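Local coordinates for leucine-rich repeat protein (Bacteroides thetaiotaomicron, PDB 4ECN) that is of unknown function but, as an extracellular leucine-rich repeat protein, probably takes part in binding other proteins, at residues Leu349-Phe354 with Leu371-Ser376; Gly355-Thr360 with Met385-Met390; Leu450-Phe455 with Leu493-Leu498. One frame throughout, in Å; residues are numbered along the deposited sequence.

In the fold
All three contacts lie in the leucine-rich repeat part of the chain. Contact 3 is a regular repeat element, a buried pairing of two adjacent parallel strands that share backbone hydrogen bonds. Contact 1 uses the preceding strand, 351-353, neighbour of 452-456 in the same sheet, but is a surface contact: a loop lies against the strand's side chains without a backbone bond, through aliphatic packing and a long ion pair. Contact 2 is buried again, yet it joins a turn to a helix, and aromatic and polar side chains do the work. The imidazole of His357 in contact 2 is hydrogen-bonded to the Glu497 carboxylate of contact 3.

Contact 1: residues Leu349-Phe354 with Leu371-Ser376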
ATOM      1  N   LEU A 349       0.583  20.349  -7.439  1.00 43.85           N
ATOM      2  CA  LEU A 349       0.676  19.002  -6.880  1.00 43.62           C
ATOM      3  C   LEU A 349       0.945  19.088  -5.371  1.00 47.84           C
ATOM      4  O   LEU A 349       1.873  19.775  -4.950  1.00 48.51           O
ATOM      5  CB  LEU A 349       1.806  18.254  -7.631  1.00 43.59           C
ATOM      6  CG  LEU A 349       1.827  16.733  -7.745  1.00 47.03           C
ATOM      7  CD1 LEU A 349       0.481  16.163  -8.044  1.00 45.78           C
ATOM      8  CD2 LEU A 349       2.798  16.314  -8.832  1.00 50.20           C
ATOM      9  N   LYS A 350       0.076  18.455  -4.570  1.00 43.39           N
ATOM     10  CA  LYS A 350       0.146  18.479  -3.117  1.00 42.78           C
ATOM     11  C   LYS A 350       0.439  17.084  -2.537  1.00 45.89           C
ATOM     12  O   LYS A 350       1.022  16.985  -1.455  1.00 46.09           O
ATOM     13  CB  LYS A 350      -1.147  19.046  -2.531  1.00 44.64           C
ATOM     14  CG  LYS A 350      -1.205  20.562  -2.664  1.00 54.24           C
ATOM     15  CD  LYS A 350      -2.247  21.177  -1.742  1.00 67.45           C
ATOM     16  CE  LYS A 350      -2.026  22.652  -1.474  1.00 77.98           C
ATOM     17  NZ  LYS A 350      -0.789  22.896  -0.665  1.00 85.76           N
ATOM     18  N   VAL A 351       0.056  16.019  -3.249  1.00 41.20           N
ATOM     19  CA  VAL A 351       0.320  14.634  -2.838  1.00 39.38           C
ATOM     20  C   VAL A 351       0.825  13.890  -4.090  1.00 41.96           C
ATOM     21  O   VAL A 351       0.269  14.040  -5.159  1.00 41.42           O
ATOM     22  CB  VAL A 351      -0.880  13.937  -2.132  1.00 42.06           C
ATOM     23  CG1 VAL A 351      -1.137  14.555  -0.761  1.00 41.99           C
ATOM     24  CG2 VAL A 351      -2.157  13.957  -2.974  1.00 41.32           C
ATOM     25  N   LEU A 352       1.956  13.211  -3.975  1.00 39.42           N
ATOM     26  CA  LEU A 352       2.624  12.509  -5.072  1.00 39.18           C
ATOM     27  C   LEU A 352       3.112  11.178  -4.573  1.00 43.50           C
ATOM     28  O   LEU A 352       3.799  11.116  -3.556  1.00 43.99           O
ATOM     29  CB  LEU A 352       3.780  13.359  -5.631  1.00 39.51           C
ATOM     30  CG  LEU A 352       4.652  12.737  -6.710  1.00 42.61           C
ATOM     31  CD1 LEU A 352       3.837  12.373  -7.947  1.00 41.83           C
ATOM     32  CD2 LEU A 352       5.782  13.669  -7.070  1.00 43.13           C
ATOM     33  N   SER A 353       2.755  10.113  -5.286  1.00 38.98           N
ATOM     34  CA  SER A 353       3.020   8.756  -4.855  1.00 37.77           C
ATOM     35  C   SER A 353       3.409   7.818  -6.046  1.00 44.38           C
ATOM     36  O   SER A 353       2.667   7.707  -7.024  1.00 45.20           O
ATOM     37  CB  SER A 353       1.766   8.258  -4.156  1.00 39.09           C
ATOM     38  OG  SER A 353       1.899   6.915  -3.743  1.00 51.63           O
ATOM     39  N   PHE A 354       4.587   7.161  -5.950  1.00 41.73           N
ATOM     40  CA  PHE A 354       5.147   6.232  -6.947  1.00 41.39           C
ATOM     41  C   PHE A 354       5.100   4.773  -6.471  1.00 46.39           C
ATOM     42  O   PHE A 354       5.372   3.835  -7.235  1.00 46.62           O
ATOM     43  CB  PHE A 354       6.600   6.619  -7.253  1.00 43.06           C
ATOM     44  CG  PHE A 354       6.745   8.022  -7.786  1.00 44.34           C
ATOM     45  CD1 PHE A 354       6.434   8.318  -9.114  1.00 46.38           C
ATOM     46  CD2 PHE A 354       7.207   9.046  -6.972  1.00 46.38           C
ATOM     47  CE1 PHE A 354       6.572   9.616  -9.610  1.00 47.08           C
ATOM     48  CE2 PHE A 354       7.382  10.341  -7.479  1.00 49.44           C
ATOM     49  CZ  PHE A 354       7.058  10.618  -8.795  1.00 47.24           C
ATOM     50  N   LEU A 371      -4.972   8.856  -0.179  1.00 55.06           N
ATOM     51  CA  LEU A 371      -4.090   9.970   0.103  1.00 55.09           C
ATOM     52  C   LEU A 371      -4.597  11.142  -0.718  1.00 59.45           C
ATOM     53  O   LEU A 371      -4.706  11.026  -1.946  1.00 60.32           O
ATOM     54  CB  LEU A 371      -2.665   9.546  -0.254  1.00 55.05           C
ATOM     55  CG  LEU A 371      -1.565  10.283   0.434  1.00 60.14           C
ATOM     56  CD1 LEU A 371      -1.138   9.542   1.663  1.00 59.59           C
ATOM     57  CD2 LEU A 371      -0.377  10.364  -0.469  1.00 64.13           C
ATOM     58  N   THR A 372      -5.048  12.211  -0.059  1.00 55.46           N
ATOM     59  CA  THR A 372      -5.650  13.329  -0.793  1.00 55.68           C
ATOM     60  C   THR A 372      -5.035  14.673  -0.431  1.00 58.94           C
ATOM     61  O   THR A 372      -4.503  14.831   0.668  1.00 57.51           O
ATOM     62  CB  THR A 372      -7.175  13.412  -0.539  1.00 66.58           C
ATOM     63  OG1 THR A 372      -7.427  13.526   0.866  1.00 68.84           O
ATOM     64  CG2 THR A 372      -7.955  12.263  -1.167  1.00 63.60           C
ATOM     65  N   PRO A 373      -5.150  15.686  -1.321  1.00 56.30           N
ATOM     66  CA  PRO A 373      -4.597  16.993  -0.983  1.00 56.62           C
ATOM     67  C   PRO A 373      -5.370  17.654   0.154  1.00 61.05           C
ATOM     68  O   PRO A 373      -6.592  17.478   0.284  1.00 60.69           O
ATOM     69  CB  PRO A 373      -4.734  17.784  -2.289  1.00 58.71           C
ATOM     70  CG  PRO A 373      -4.995  16.764  -3.357  1.00 62.40           C
ATOM     71  CD  PRO A 373      -5.746  15.697  -2.676  1.00 57.67           C
ATOM     72  N   ASP A 374      -4.619  18.415   0.986  1.00 57.59           N
ATOM     73  CA  ASP A 374      -5.077  19.220   2.121  1.00 56.68           C
ATOM     74  C   ASP A 374      -5.965  18.392   3.047  1.00 57.81           C
ATOM     75  O   ASP A 374      -7.187  18.560   3.066  1.00 56.84           O
ATOM     76  CB  ASP A 374      -5.812  20.476   1.632  1.00 58.69           C
ATOM     77  CG  ASP A 374      -4.975  21.374   0.752  1.00 71.12           C
ATOM     78  OD1 ASP A 374      -4.007  21.986   1.272  1.00 72.28           O
ATOM     79  OD2 ASP A 374      -5.315  21.509  -0.445  1.00 78.66           O
HETATM   80  N   MSE A 375      -5.338  17.455   3.765  1.00 52.32           N
HETATM   81  CA  MSE A 375      -6.023  16.607   4.730  1.00 50.71           C
HETATM   82  C   MSE A 375      -6.049  17.280   6.091  1.00 57.03           C
HETATM   83  O   MSE A 375      -5.168  18.098   6.372  1.00 58.18           O
HETATM   84  CB  MSE A 375      -5.337  15.232   4.841  1.00 51.11           C
HETATM   85  CG  MSE A 375      -5.486  14.354   3.609  1.00 55.61           C
HETATM   86 SE   MSE A 375      -4.676  12.573   3.800  0.75 59.73          SE
HETATM   87  CE  MSE A 375      -2.961  13.039   4.322  1.00 56.76           C
ATOM     88  N   SER A 376      -7.011  16.907   6.956  1.00 53.11           N
ATOM     89  CA  SER A 376      -7.044  17.422   8.319  1.00 54.00           C
ATOM     90  C   SER A 376      -5.957  16.755   9.150  1.00 61.61           C
ATOM     91  O   SER A 376      -5.451  15.696   8.753  1.00 61.77           O
ATOM     92  CB  SER A 376      -8.410  17.186   8.951  1.00 56.88           C
ATOM     93  OG  SER A 376      -8.758  15.812   8.929  1.00 63.65           O
TER
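Lys350 and Pro373 mark the closest approach of the two backbones, with CA atoms 5.4 Å apart, and no hydrogen bond joins the segments. Segment 349-354 carries strand 351-353 of the leucine-rich repeat sheet, and its Leu349, Leu352 and Phe354 fall on the hydrophobic positions of the LxxLxL pattern. Its backbone bonds run to the flanking strands instead, Val351 to Leu328 and Leu352 to Ile452 and Tyr454. Segment 371-376 is an irregular loop that leads into helix 377-384, where Ser376 is the N-cap and its OG accepts from Arg379 N.

Val351 carries the apolar half of the contact. Its CG1 stands anti to the carbonyl carbon (chi1 -69°), an arrangement that spreads the two methyls over different parts of the loop. CG1 comes against the Thr372 backbone, 3.7 Å from Thr372 O, while CG2 meets the proline ring, 4.0 Å from Pro373 CD. Beside them, Val351 CB receives the branch tip Leu371 CD2 at 4.0 Å. Leu371 also touches Ile452 and Ile383, so it bridges the next strand and the following helix.

Lys350 begins alongside the same proline, its CB 3.8 Å from Pro373 CB, and then runs almost straight until it bends at its last torsion (chi4 -68°). The chain passes obliquely across the Asp374 carboxylate, whose OD2 is nearest to the methylene CD of Lys350, at 3.3 Å. The aspartate is held from a second direction, since Asp374 OD1 accepts a hydrogen bond from Gln451 NE2. Beyond the bend, Lys350 NZ forms a weak hydrogen bond to Lys449 O and ends 3.9 Å from Asp374 OD1, a long salt bridge.

Contact 2: residues Gly355-Thr360 with Met385-Met390; sequences GTHSET and MHYKKM
His357 NE2 and His386 ND1 share a hydrogen bond of 3.0 Å, in which either ring could be the donor. The bond is somewhat bent, and the imidazoles meet rim to rim with their planes 42° apart, neither lying over the other. The other nitrogen of His357, ND1, is bonded to Glu497 OE1, so both nitrogens of the ring are engaged and its rotation is fixed. The carboxylate would probably polarise the imidazole.

Tyr387 approaches the same histidine from above. Its CD1 edge points at the His357 face in a T-shaped stack, planes at 73°, with Tyr387 CD1 3.9 Å from His357 CG and shifted toward the rim of the ring. His357 reaches this position with CG set between its backbone N and carbonyl carbon (chi1 57°). Together His357, His386 and Tyr387 make an aromatic cluster.

Selenomethionine Met390, one turn further along, closes the contact: its SE lies at the edge of the imidazole, 4.4 Å from His357 CD2, and its CE reaches His357 O. Ser358 OG lies obliquely beside the other histidine, 3.3 Å from His386 CE1, but its hydrogen bond goes to Ser362 OG.

The backbone bearing His357 and Ser358 is a type I turn, Thr356 to Glu359. Thr356 N donates at 3.2 Å to Glu359 OE1, which it meets from above the carboxylate plane; Thr434 OG1 and Asn457 ND2 also bond to that oxygen.

The turn comes shortly after strand 351-353 and leads into helix 359-362. On the other side, helix 386-391 rests on later repeats: Tyr387 packs on Tyr554 of strand 552-554 and Asp579 of strand 577-579, and Lys388 forms a salt bridge to Asp599 of strand 596-601.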
ATOM      1  N   GLY A 355       4.766   4.606  -5.203  1.00 42.99           N
ATOM      2  CA  GLY A 355       4.665   3.314  -4.542  1.00 43.11           C
ATOM      3  C   GLY A 355       4.173   3.484  -3.128  1.00 47.82           C
ATOM      4  O   GLY A 355       4.124   4.615  -2.640  1.00 49.09           O
ATOM      5  N   THR A 356       3.830   2.371  -2.449  1.00 43.85           N
ATOM      6  CA  THR A 356       3.261   2.361  -1.088  1.00 43.14           C
ATOM      7  C   THR A 356       3.551   1.034  -0.411  1.00 47.29           C
ATOM      8  O   THR A 356       3.659   0.006  -1.074  1.00 48.26           O
ATOM      9  CB  THR A 356       1.754   2.623  -1.214  1.00 49.03           C
ATOM     10  OG1 THR A 356       1.573   4.017  -1.389  1.00 52.10           O
ATOM     11  CG2 THR A 356       0.973   2.219  -0.050  1.00 46.67           C
ATOM     12  N   HIS A 357       3.674   1.058   0.914  1.00 42.34           N
ATOM     13  CA  HIS A 357       3.884  -0.146   1.709  1.00 40.84           C
ATOM     14  C   HIS A 357       2.651  -1.072   1.642  1.00 43.67           C
ATOM     15  O   HIS A 357       2.773  -2.275   1.863  1.00 43.67           O
ATOM     16  CB  HIS A 357       4.206   0.228   3.168  1.00 40.84           C
ATOM     17  CG  HIS A 357       3.168   1.072   3.817  1.00 43.39           C
ATOM     18  ND1 HIS A 357       3.202   2.443   3.719  1.00 45.39           N
ATOM     19  CD2 HIS A 357       2.082   0.708   4.536  1.00 44.26           C
ATOM     20  CE1 HIS A 357       2.131   2.874   4.371  1.00 44.32           C
ATOM     21  NE2 HIS A 357       1.440   1.865   4.894  1.00 44.00           N
ATOM     22  N   SER A 358       1.490  -0.504   1.284  1.00 40.26           N
ATOM     23  CA  SER A 358       0.161  -1.118   1.202  1.00 39.86           C
ATOM     24  C   SER A 358      -0.239  -1.502  -0.260  1.00 44.72           C
ATOM     25  O   SER A 358      -1.288  -2.115  -0.456  1.00 43.56           O
ATOM     26  CB  SER A 358      -0.862  -0.133   1.773  1.00 43.09           C
ATOM     27  OG  SER A 358      -2.081  -0.755   2.148  1.00 62.06           O
ATOM     28  N   GLU A 359       0.594  -1.155  -1.267  1.00 42.36           N
ATOM     29  CA  GLU A 359       0.334  -1.359  -2.695  1.00 42.34           C
ATOM     30  C   GLU A 359      -0.116  -2.825  -3.012  1.00 48.10           C
ATOM     31  O   GLU A 359      -1.151  -3.020  -3.661  1.00 47.76           O
ATOM     32  CB  GLU A 359       1.600  -1.000  -3.489  1.00 43.74           C
ATOM     33  CG  GLU A 359       1.404  -0.358  -4.859  1.00 47.87           C
ATOM     34  CD  GLU A 359       2.703   0.132  -5.483  1.00 61.83           C
ATOM     35  OE1 GLU A 359       3.726   0.179  -4.758  1.00 45.03           O
ATOM     36  OE2 GLU A 359       2.715   0.409  -6.707  1.00 49.28           O
ATOM     37  N   THR A 360       0.611  -3.842  -2.516  1.00 45.21           N
ATOM     38  CA  THR A 360       0.265  -5.253  -2.797  1.00 44.91           C
ATOM     39  C   THR A 360      -0.990  -5.728  -2.043  1.00 49.79           C
ATOM     40  O   THR A 360      -1.572  -6.768  -2.384  1.00 50.68           O
ATOM     41  CB  THR A 360       1.424  -6.155  -2.440  1.00 48.97           C
ATOM     42  OG1 THR A 360       1.767  -5.900  -1.077  1.00 51.86           O
ATOM     43  CG2 THR A 360       2.628  -5.931  -3.347  1.00 44.94           C
HETATM   44  N   MSE A 385      -0.266   6.547  10.717  1.00 38.14           N
HETATM   45  CA  MSE A 385      -0.366   5.392  11.607  1.00 36.68           C
HETATM   46  C   MSE A 385      -0.704   4.106  10.841  1.00 43.08           C
HETATM   47  O   MSE A 385      -0.778   3.038  11.483  1.00 43.92           O
HETATM   48  CB  MSE A 385      -1.434   5.623  12.727  1.00 37.97           C
HETATM   49  CG  MSE A 385      -1.087   6.713  13.768  1.00 44.03           C
HETATM   50 SE   MSE A 385       0.711   6.656  14.584  0.75 51.13          SE
HETATM   51  CE  MSE A 385       1.652   7.808  13.376  1.00 47.61           C
ATOM     52  N   HIS A 386      -0.904   4.181   9.490  1.00 38.76           N
ATOM     53  CA  HIS A 386      -1.256   2.985   8.712  1.00 37.21           C
ATOM     54  C   HIS A 386      -0.158   1.929   8.815  1.00 43.87           C
ATOM     55  O   HIS A 386      -0.499   0.794   9.159  1.00 44.38           O
ATOM     56  CB  HIS A 386      -1.548   3.297   7.253  1.00 37.02           C
ATOM     57  CG  HIS A 386      -2.131   2.133   6.520  1.00 40.03           C
ATOM     58  ND1 HIS A 386      -1.348   1.311   5.720  1.00 41.72           N
ATOM     59  CD2 HIS A 386      -3.402   1.658   6.521  1.00 41.78           C
ATOM     60  CE1 HIS A 386      -2.172   0.398   5.225  1.00 41.04           C
ATOM     61  NE2 HIS A 386      -3.416   0.552   5.696  1.00 41.40           N
ATOM     62  N   TYR A 387       1.156   2.299   8.619  1.00 40.99           N
ATOM     63  CA  TYR A 387       2.261   1.332   8.737  1.00 40.81           C
ATOM     64  C   TYR A 387       2.191   0.599  10.088  1.00 42.63           C
ATOM     65  O   TYR A 387       2.254  -0.635  10.127  1.00 41.75           O
ATOM     66  CB  TYR A 387       3.655   1.981   8.556  1.00 43.07           C
ATOM     67  CG  TYR A 387       4.771   0.960   8.368  1.00 46.22           C
ATOM     68  CD1 TYR A 387       5.068   0.443   7.115  1.00 47.61           C
ATOM     69  CD2 TYR A 387       5.492   0.472   9.457  1.00 48.68           C
ATOM     70  CE1 TYR A 387       6.065  -0.516   6.942  1.00 49.07           C
ATOM     71  CE2 TYR A 387       6.487  -0.503   9.299  1.00 49.93           C
ATOM     72  CZ  TYR A 387       6.765  -1.000   8.038  1.00 56.18           C
ATOM     73  OH  TYR A 387       7.749  -1.952   7.874  1.00 55.08           O
ATOM     74  N   LYS A 388       1.999   1.355  11.176  1.00 38.07           N
ATOM     75  CA  LYS A 388       1.930   0.821  12.532  1.00 36.94           C
ATOM     76  C   LYS A 388       0.815  -0.227  12.651  1.00 41.67           C
ATOM     77  O   LYS A 388       1.073  -1.307  13.170  1.00 41.31           O
ATOM     78  CB  LYS A 388       1.717   1.963  13.533  1.00 37.64           C
ATOM     79  CG  LYS A 388       2.038   1.580  14.963  1.00 43.76           C
ATOM     80  CD  LYS A 388       2.054   2.783  15.899  1.00 51.80           C
ATOM     81  CE  LYS A 388       0.700   3.314  16.336  1.00 60.94           C
ATOM     82  NZ  LYS A 388       0.171   2.610  17.532  1.00 70.43           N
ATOM     83  N   LYS A 389      -0.397   0.074  12.139  1.00 38.54           N
ATOM     84  CA  LYS A 389      -1.571  -0.802  12.228  1.00 37.58           C
ATOM     85  C   LYS A 389      -1.411  -2.031  11.336  1.00 41.52           C
ATOM     86  O   LYS A 389      -1.832  -3.136  11.722  1.00 41.62           O
ATOM     87  CB  LYS A 389      -2.883  -0.047  11.867  1.00 39.84           C
ATOM     88  CG  LYS A 389      -3.179   1.140  12.811  1.00 62.92           C
ATOM     89  CD  LYS A 389      -4.553   1.818  12.577  1.00 74.39           C
ATOM     90  CE  LYS A 389      -4.580   3.329  12.822  1.00 71.44           C
ATOM     91  NZ  LYS A 389      -4.351   4.129  11.564  1.00 72.57           N
HETATM   92  N   MSE A 390      -0.795  -1.849  10.163  1.00 37.72           N
HETATM   93  CA  MSE A 390      -0.593  -2.927   9.194  1.00 36.69           C
HETATM   94  C   MSE A 390       0.462  -3.917   9.619  1.00 40.25           C
HETATM   95  O   MSE A 390       0.312  -5.076   9.258  1.00 39.23           O
HETATM   96  CB  MSE A 390      -0.204  -2.361   7.821  1.00 38.74           C
HETATM   97  CG  MSE A 390       0.084  -3.439   6.764  1.00 44.62           C
HETATM   98 SE   MSE A 390      -0.425  -2.911   5.002  0.75 50.88          SE
HETATM   99  CE  MSE A 390       0.857  -3.725   4.086  1.00 47.80           C
TER

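Contact 3: residues Leu450-Phe455 with Leu493-Leu498; sequences LQIIYF and LTDVEL
Leu450 and Leu493 stand next to each other where the two segments begin, with Leu493 CB against the carbonyl oxygen of Leu450. At Gln451 the pairing starts: its O accepts from Thr494 N at 3.1 Å and, weakly, from Asp495 N, so one oxygen holds two successive amides. From here the strands run almost exactly parallel, their axes 4° apart.

Ile452 lies side by side with Asp495, Ile452 CG1 touching Asp495 CB at 3.8 Å. The Asp495 carboxylate beyond it is buried but well provided for: OD1 uses its anti lone pair for Thr494 OG1 and forms a salt bridge with Arg384. Thr494 OG1 is also bonded to Lys380 NZ.

Ile453 turns to the other face of the sheet. Its N donates to Asp495 O at 3.1 Å and its O accepts from Glu497 N. CG2, the branch set between the backbone N and the carbonyl carbon, touches Val496 CG2 at 3.7 Å and Leu493 CD1 at 3.8 Å.

Tyr454 returns to the side of Ile452, where Glu497 crosses its ring. Glu497 CB makes a CH-pi contact 3.9 Å from the ring centroid, 15° off the normal. The extended chain then sets the carboxylate beside Tyr454 CD2 and CE2, its plane 45° from the ring, and Glu497 OE1 is hydrogen-bonded to His357 ND1.

Phe455 N donates to Glu497 O at 2.7 Å. On the side of Ile453, Phe455 CB packs against Leu498 CD2 at 3.8 Å, and its ring meets that of Phe354 nearly in parallel.

Leu450, Ile453 and Phe455 align with Leu493, Val496 and Leu498, the hydrophobic positions of two successive LxxLxL motifs. Such ladders fill the interior of a leucine-rich repeat solenoid, whereas Ile452, Tyr454, Asp495 and Glu497 belong to its concave, sheet-lined face, covered here by helix 377-384.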
ATOM      1  N   LEU A 450       3.898  20.654  -2.545  1.00 49.59           N
ATOM      2  CA  LEU A 450       3.952  19.232  -2.197  1.00 48.42           C
ATOM      3  C   LEU A 450       4.032  19.065  -0.689  1.00 52.82           C
ATOM      4  O   LEU A 450       4.873  19.691  -0.043  1.00 53.44           O
ATOM      5  CB  LEU A 450       5.142  18.553  -2.895  1.00 48.24           C
ATOM      6  CG  LEU A 450       5.022  17.067  -3.248  1.00 53.09           C
ATOM      7  CD1 LEU A 450       3.935  16.822  -4.273  1.00 53.59           C
ATOM      8  CD2 LEU A 450       6.321  16.549  -3.835  1.00 55.50           C
ATOM      9  N   GLN A 451       3.083  18.274  -0.144  1.00 49.05           N
ATOM     10  CA  GLN A 451       2.884  17.965   1.278  1.00 48.44           C
ATOM     11  C   GLN A 451       3.347  16.557   1.641  1.00 52.28           C
ATOM     12  O   GLN A 451       3.895  16.350   2.731  1.00 52.37           O
ATOM     13  CB  GLN A 451       1.396  18.095   1.641  1.00 48.94           C
ATOM     14  CG  GLN A 451       0.800  19.463   1.385  1.00 59.79           C
ATOM     15  CD  GLN A 451      -0.698  19.492   1.487  1.00 69.41           C
ATOM     16  OE1 GLN A 451      -1.405  18.560   1.069  1.00 59.42           O
ATOM     17  NE2 GLN A 451      -1.213  20.608   1.980  1.00 64.50           N
ATOM     18  N   ILE A 452       3.064  15.582   0.755  1.00 47.71           N
ATOM     19  CA  ILE A 452       3.385  14.172   0.970  1.00 47.04           C
ATOM     20  C   ILE A 452       3.961  13.556  -0.318  1.00 52.74           C
ATOM     21  O   ILE A 452       3.371  13.734  -1.383  1.00 54.09           O
ATOM     22  CB  ILE A 452       2.095  13.422   1.430  1.00 48.91           C
ATOM     23  CG1 ILE A 452       1.494  14.015   2.716  1.00 48.96           C
ATOM     24  CG2 ILE A 452       2.350  11.947   1.615  1.00 47.68           C
ATOM     25  CD1 ILE A 452       0.089  13.660   2.905  1.00 54.85           C
ATOM     26  N   ILE A 453       5.105  12.834  -0.213  1.00 48.48           N
ATOM     27  CA  ILE A 453       5.753  12.135  -1.333  1.00 46.66           C
ATOM     28  C   ILE A 453       6.039  10.677  -0.873  1.00 48.85           C
ATOM     29  O   ILE A 453       6.623  10.461   0.187  1.00 47.57           O
ATOM     30  CB  ILE A 453       7.007  12.861  -1.914  1.00 49.22           C
ATOM     31  CG1 ILE A 453       7.417  12.270  -3.269  1.00 48.87           C
ATOM     32  CG2 ILE A 453       8.188  12.950  -0.950  1.00 49.71           C
ATOM     33  CD1 ILE A 453       8.206  13.205  -4.141  1.00 56.75           C
ATOM     34  N   TYR A 454       5.552   9.695  -1.654  1.00 45.22           N
ATOM     35  CA  TYR A 454       5.709   8.271  -1.374  1.00 45.31           C
ATOM     36  C   TYR A 454       6.420   7.557  -2.526  1.00 48.86           C
ATOM     37  O   TYR A 454       6.015   7.658  -3.688  1.00 47.46           O
ATOM     38  CB  TYR A 454       4.339   7.600  -1.115  1.00 47.03           C
ATOM     39  CG  TYR A 454       3.816   7.595   0.314  1.00 50.65           C
ATOM     40  CD1 TYR A 454       3.624   8.779   1.012  1.00 53.34           C
ATOM     41  CD2 TYR A 454       3.344   6.424   0.897  1.00 51.57           C
ATOM     42  CE1 TYR A 454       3.094   8.785   2.304  1.00 53.63           C
ATOM     43  CE2 TYR A 454       2.809   6.419   2.188  1.00 52.40           C
ATOM     44  CZ  TYR A 454       2.662   7.606   2.879  1.00 58.32           C
ATOM     45  OH  TYR A 454       2.158   7.611   4.162  1.00 58.35           O
ATOM     46  N   PHE A 455       7.526   6.879  -2.181  1.00 45.18           N
ATOM     47  CA  PHE A 455       8.343   6.000  -3.019  1.00 43.38           C
ATOM     48  C   PHE A 455       8.399   4.675  -2.378  1.00 48.52           C
ATOM     49  O   PHE A 455       8.719   4.608  -1.191  1.00 48.88           O
ATOM     50  CB  PHE A 455       9.762   6.521  -3.208  1.00 44.91           C
ATOM     51  CG  PHE A 455       9.954   7.934  -3.669  1.00 46.22           C
ATOM     52  CD1 PHE A 455      10.041   8.230  -5.024  1.00 49.42           C
ATOM     53  CD2 PHE A 455      10.181   8.951  -2.752  1.00 47.51           C
ATOM     54  CE1 PHE A 455      10.282   9.533  -5.452  1.00 50.96           C
ATOM     55  CE2 PHE A 455      10.432  10.247  -3.178  1.00 51.28           C
ATOM     56  CZ  PHE A 455      10.471  10.534  -4.527  1.00 50.17           C
ATOM     57  N   LEU A 493       6.359  20.056   2.590  1.00 53.74           N
ATOM     58  CA  LEU A 493       6.636  18.617   2.517  1.00 51.95           C
ATOM     59  C   LEU A 493       7.035  18.090   3.901  1.00 55.90           C
ATOM     60  O   LEU A 493       8.191  18.213   4.318  1.00 57.34           O
ATOM     61  CB  LEU A 493       7.724  18.302   1.451  1.00 51.55           C
ATOM     62  CG  LEU A 493       8.104  16.818   1.211  1.00 54.20           C
ATOM     63  CD1 LEU A 493       6.891  15.943   0.941  1.00 53.36           C
ATOM     64  CD2 LEU A 493       9.047  16.688   0.071  1.00 53.86           C
ATOM     65  N   THR A 494       6.065  17.467   4.585  1.00 49.41           N
ATOM     66  CA  THR A 494       6.225  16.942   5.937  1.00 48.10           C
ATOM     67  C   THR A 494       6.329  15.428   5.975  1.00 50.60           C
ATOM     68  O   THR A 494       6.864  14.884   6.938  1.00 49.28           O
ATOM     69  CB  THR A 494       5.030  17.374   6.792  1.00 52.05           C
ATOM     70  OG1 THR A 494       3.822  16.871   6.215  1.00 52.00           O
ATOM     71  CG2 THR A 494       4.945  18.877   6.938  1.00 45.79           C
ATOM     72  N   ASP A 495       5.789  14.741   4.957  1.00 47.65           N
ATOM     73  CA  ASP A 495       5.789  13.281   4.932  1.00 46.53           C
ATOM     74  C   ASP A 495       6.505  12.741   3.729  1.00 48.87           C
ATOM     75  O   ASP A 495       6.219  13.168   2.615  1.00 48.08           O
ATOM     76  CB  ASP A 495       4.356  12.748   4.951  1.00 47.92           C
ATOM     77  CG  ASP A 495       3.657  12.905   6.286  1.00 59.57           C
ATOM     78  OD1 ASP A 495       3.539  14.059   6.766  1.00 59.00           O
ATOM     79  OD2 ASP A 495       3.179  11.884   6.821  1.00 67.64           O
ATOM     80  N   VAL A 496       7.446  11.790   3.960  1.00 45.68           N
ATOM     81  CA  VAL A 496       8.239  11.092   2.929  1.00 44.97           C
ATOM     82  C   VAL A 496       8.290   9.626   3.268  1.00 49.69           C
ATOM     83  O   VAL A 496       8.467   9.282   4.438  1.00 51.17           O
ATOM     84  CB  VAL A 496       9.679  11.644   2.728  1.00 48.38           C
ATOM     85  CG1 VAL A 496      10.427  10.867   1.645  1.00 47.41           C
ATOM     86  CG2 VAL A 496       9.673  13.135   2.403  1.00 48.88           C
ATOM     87  N   GLU A 497       8.126   8.767   2.244  1.00 44.59           N
ATOM     88  CA  GLU A 497       8.253   7.320   2.341  1.00 43.13           C
ATOM     89  C   GLU A 497       9.202   6.824   1.261  1.00 46.93           C
ATOM     90  O   GLU A 497       9.038   7.141   0.081  1.00 46.46           O
ATOM     91  CB  GLU A 497       6.899   6.604   2.246  1.00 43.63           C
ATOM     92  CG  GLU A 497       6.985   5.078   2.286  1.00 45.52           C
ATOM     93  CD  GLU A 497       5.662   4.370   2.516  1.00 72.27           C
ATOM     94  OE1 GLU A 497       5.086   4.518   3.623  1.00 68.03           O
ATOM     95  OE2 GLU A 497       5.227   3.624   1.610  1.00 71.96           O
ATOM     96  N   LEU A 498      10.211   6.061   1.704  1.00 42.27           N
ATOM     97  CA  LEU A 498      11.218   5.360   0.925  1.00 40.50           C
ATOM     98  C   LEU A 498      11.247   3.932   1.422  1.00 43.15           C
ATOM     99  O   LEU A 498      12.181   3.513   2.083  1.00 42.70           O
ATOM    100  CB  LEU A 498      12.578   6.058   1.034  1.00 40.60           C
ATOM    101  CG  LEU A 498      12.894   7.104  -0.010  1.00 44.10           C
ATOM    102  CD1 LEU A 498      14.099   7.879   0.390  1.00 45.58           C
ATOM    103  CD2 LEU A 498      13.137   6.484  -1.364  1.00 40.32           C
TER